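Member of DUF4221 family (Bacteroides vulgatus, PDB 3S9J) is of unknown function but folds as a six-bladed beta-propeller, a member of the DUF4221 family. Local coordinates at residues V8-K14 / C359-A365. Residues are numbered along the deposited sequence; the frame is centred on the assembly and turned at random.
Sequences VELVAEK and CFKIKNA
Val8-Lys14 and Cys359-Ala365 run antiparallel, with Glu9-Lys363 and Val11-Lys361 as hydrogen-bonded pairs; beyond them Glu13 N binds Cys359 O (2.8 Å), but Cys359 N turns to Lys14 O (2.9 Å), a beta bulge that sets Glu13 and Lys14 together against Cys359. On one face, Ile362 CG2, anti to its backbone N, lies 3.5 Å from Val8 CB, while Leu10 CD2 meets the other branch, Ile362 CG1, at 4.1 Å. Further along, the Phe360 ring lies beside Ala12, whose CB touches CE1 at 3.7 Å; Phe321 stacks edge-to-face with that ring. The other face carries Glu9, Val11, Lys361 and Lys363; there Val11 CG2 packs on the aliphatic Lys363 CG (3.8 Å), the two side chains crossing at about a right angle. Lys361 stretches past Glu13 and bends only at chi4 (-103°), bringing NZ to a salt bridge with Glu336, which Lys14 shares in one of its two deposited conformers. A methionine in place of Lys361 would probably leave Glu336 with less charge compensation and more dependent on Lys14. Joining the N-terminal strand to the C-terminal one as the outermost strand of the last blade is the "Velcro" closure that completes a beta-propeller's ring.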
loop_
_atom_site.group_PDB
_atom_site.type_symbol
_atom_site.label_atom_id
_atom_site.label_comp_id
_atom_site.label_asym_id
_atom_site.label_seq_id
_atom_site.Cartn_x
_atom_site.Cartn_y
_atom_site.Cartn_z
ATOM N N VAL A 8 22.230 3.262 -11.048
ATOM C CA VAL A 8 21.439 4.459 -10.806
ATOM C C VAL A 8 21.287 4.802 -9.330
ATOM O O VAL A 8 21.576 3.993 -8.435
ATOM C CB VAL A 8 20.023 4.384 -11.476
ATOM C CG1 VAL A 8 20.146 4.134 -12.977
ATOM C CG2 VAL A 8 19.131 3.331 -10.802
ATOM N N GLU A 9 20.865 6.039 -9.100
ATOM C CA GLU A 9 20.486 6.509 -7.784
ATOM C C GLU A 9 19.292 7.459 -7.874
ATOM O O GLU A 9 19.004 8.034 -8.921
ATOM C CB GLU A 9 21.657 7.235 -7.121
ATOM C CG GLU A 9 22.097 8.516 -7.802
ATOM C CD GLU A 9 23.286 9.179 -7.106
ATOM O OE1 GLU A 9 23.451 9.008 -5.880
ATOM O OE2 GLU A 9 24.046 9.881 -7.796
ATOM N N LEU A 10 18.628 7.653 -6.746
ATOM C CA LEU A 10 17.492 8.562 -6.656
ATOM C C LEU A 10 17.936 9.916 -6.098
ATOM O O LEU A 10 18.585 9.975 -5.040
ATOM C CB LEU A 10 16.420 7.968 -5.750
ATOM C CG LEU A 10 15.632 6.800 -6.325
ATOM C CD1 LEU A 10 14.824 6.107 -5.237
ATOM C CD2 LEU A 10 14.717 7.287 -7.450
ATOM N N VAL A 11 17.552 10.988 -6.791
ATOM C CA VAL A 11 17.987 12.331 -6.452
ATOM C C VAL A 11 16.803 13.285 -6.364
ATOM O O VAL A 11 15.973 13.335 -7.279
ATOM C CB VAL A 11 19.018 12.846 -7.503
ATOM C CG1 VAL A 11 19.463 14.296 -7.193
ATOM C CG2 VAL A 11 20.218 11.911 -7.552
ATOM N N ALA A 12 16.723 14.028 -5.261
ATOM C CA ALA A 12 15.634 14.989 -5.044
ATOM C C ALA A 12 15.660 16.087 -6.098
ATOM O O ALA A 12 16.711 16.697 -6.367
ATOM C CB ALA A 12 15.736 15.603 -3.613
ATOM N N GLU A 13 14.512 16.353 -6.697
ATOM C CA GLU A 13 14.405 17.389 -7.707
ATOM C C GLU A 13 13.528 18.631 -7.482
ATOM O O GLU A 13 14.041 19.761 -7.583
ATOM C CB GLU A 13 13.915 16.735 -8.997
ATOM C CG GLU A 13 13.694 17.649 -10.213
ATOM C CD GLU A 13 14.872 17.718 -11.151
ATOM O OE1 GLU A 13 15.928 17.089 -10.877
ATOM O OE2 GLU A 13 14.721 18.404 -12.183
ATOM N N LYS A 14 12.208 18.459 -7.408
ATOM C CA LYS A 14 11.353 19.531 -6.933
ATOM C C LYS A 14 10.451 19.054 -5.799
ATOM O O LYS A 14 10.435 17.869 -5.479
ATOM C CB LYS A 14 10.524 20.098 -8.097
ATOM C CG LYS A 14 9.776 19.065 -8.973
ATOM C CD LYS A 14 10.547 18.634 -10.243
ATOM C CE LYS A 14 9.614 18.083 -11.355
ATOM N NZ LYS A 14 10.282 17.970 -12.719
ATOM N N CYS A 359 9.944 15.090 -5.018
ATOM C CA CYS A 359 10.048 14.259 -6.200
ATOM C C CYS A 359 11.478 13.777 -6.362
ATOM O O CYS A 359 12.404 14.589 -6.367
ATOM C CB CYS A 359 9.661 15.068 -7.439
ATOM S SG CYS A 359 9.672 14.104 -8.955
ATOM N N PHE A 360 11.643 12.469 -6.471
ATOM C CA PHE A 360 12.938 11.843 -6.703
ATOM C C PHE A 360 13.036 11.302 -8.104
ATOM O O PHE A 360 12.196 10.516 -8.526
ATOM C CB PHE A 360 13.182 10.726 -5.695
ATOM C CG PHE A 360 13.373 11.243 -4.317
ATOM C CD1 PHE A 360 14.640 11.610 -3.874
ATOM C CD2 PHE A 360 12.280 11.459 -3.494
ATOM C CE1 PHE A 360 14.823 12.146 -2.607
ATOM C CE2 PHE A 360 12.437 11.999 -2.245
ATOM C CZ PHE A 360 13.721 12.361 -1.786
ATOM N N LYS A 361 14.084 11.736 -8.810
ATOM C CA LYS A 361 14.382 11.273 -10.171
ATOM C C LYS A 361 15.517 10.283 -10.166
ATOM O O LYS A 361 16.356 10.292 -9.269
ATOM C CB LYS A 361 14.712 12.465 -11.071
ATOM C CG LYS A 361 13.500 13.422 -11.178
ATOM C CD LYS A 361 13.584 14.393 -12.327
ATOM C CE LYS A 361 12.212 15.047 -12.601
ATOM N NZ LYS A 361 11.520 14.450 -13.803
ATOM N N ILE A 362 15.541 9.427 -11.184
ATOM C CA ILE A 362 16.570 8.408 -11.343
ATOM C C ILE A 362 17.717 9.045 -12.098
ATOM O O ILE A 362 17.511 9.552 -13.191
ATOM C CB ILE A 362 16.037 7.227 -12.163
ATOM C CG1 ILE A 362 14.847 6.579 -11.451
ATOM C CG2 ILE A 362 17.134 6.207 -12.437
ATOM C CD1 ILE A 362 14.119 5.574 -12.288
ATOM N N LYS A 363 18.904 9.050 -11.508
ATOM C CA LYS A 363 20.114 9.589 -12.174
ATOM C C LYS A 363 21.221 8.531 -12.213
ATOM O O LYS A 363 21.337 7.720 -11.296
ATOM C CB LYS A 363 20.627 10.818 -11.423
ATOM C CG LYS A 363 19.632 11.990 -11.283
ATOM C CD LYS A 363 19.207 12.601 -12.627
ATOM C CE LYS A 363 18.396 13.893 -12.425
ATOM N NZ LYS A 363 17.530 14.233 -13.606
ATOM N N ASN A 364 22.058 8.547 -13.252
ATOM C CA ASN A 364 23.222 7.651 -13.295
ATOM C C ASN A 364 24.128 7.956 -12.100
ATOM O O ASN A 364 24.373 9.124 -11.809
ATOM C CB ASN A 364 24.001 7.811 -14.607
ATOM C CG ASN A 364 23.273 7.208 -15.812
ATOM O OD1 ASN A 364 22.113 6.782 -15.729
ATOM N ND2 ASN A 364 23.966 7.172 -16.943
ATOM N N ALA A 365 24.589 6.918 -11.397
ATOM C CA ALA A 365 25.421 7.079 -10.190
ATOM C C ALA A 365 26.907 7.296 -10.509
ATOM O O ALA A 365 27.289 7.381 -11.678
ATOM C CB ALA A 365 25.261 5.871 -9.272
#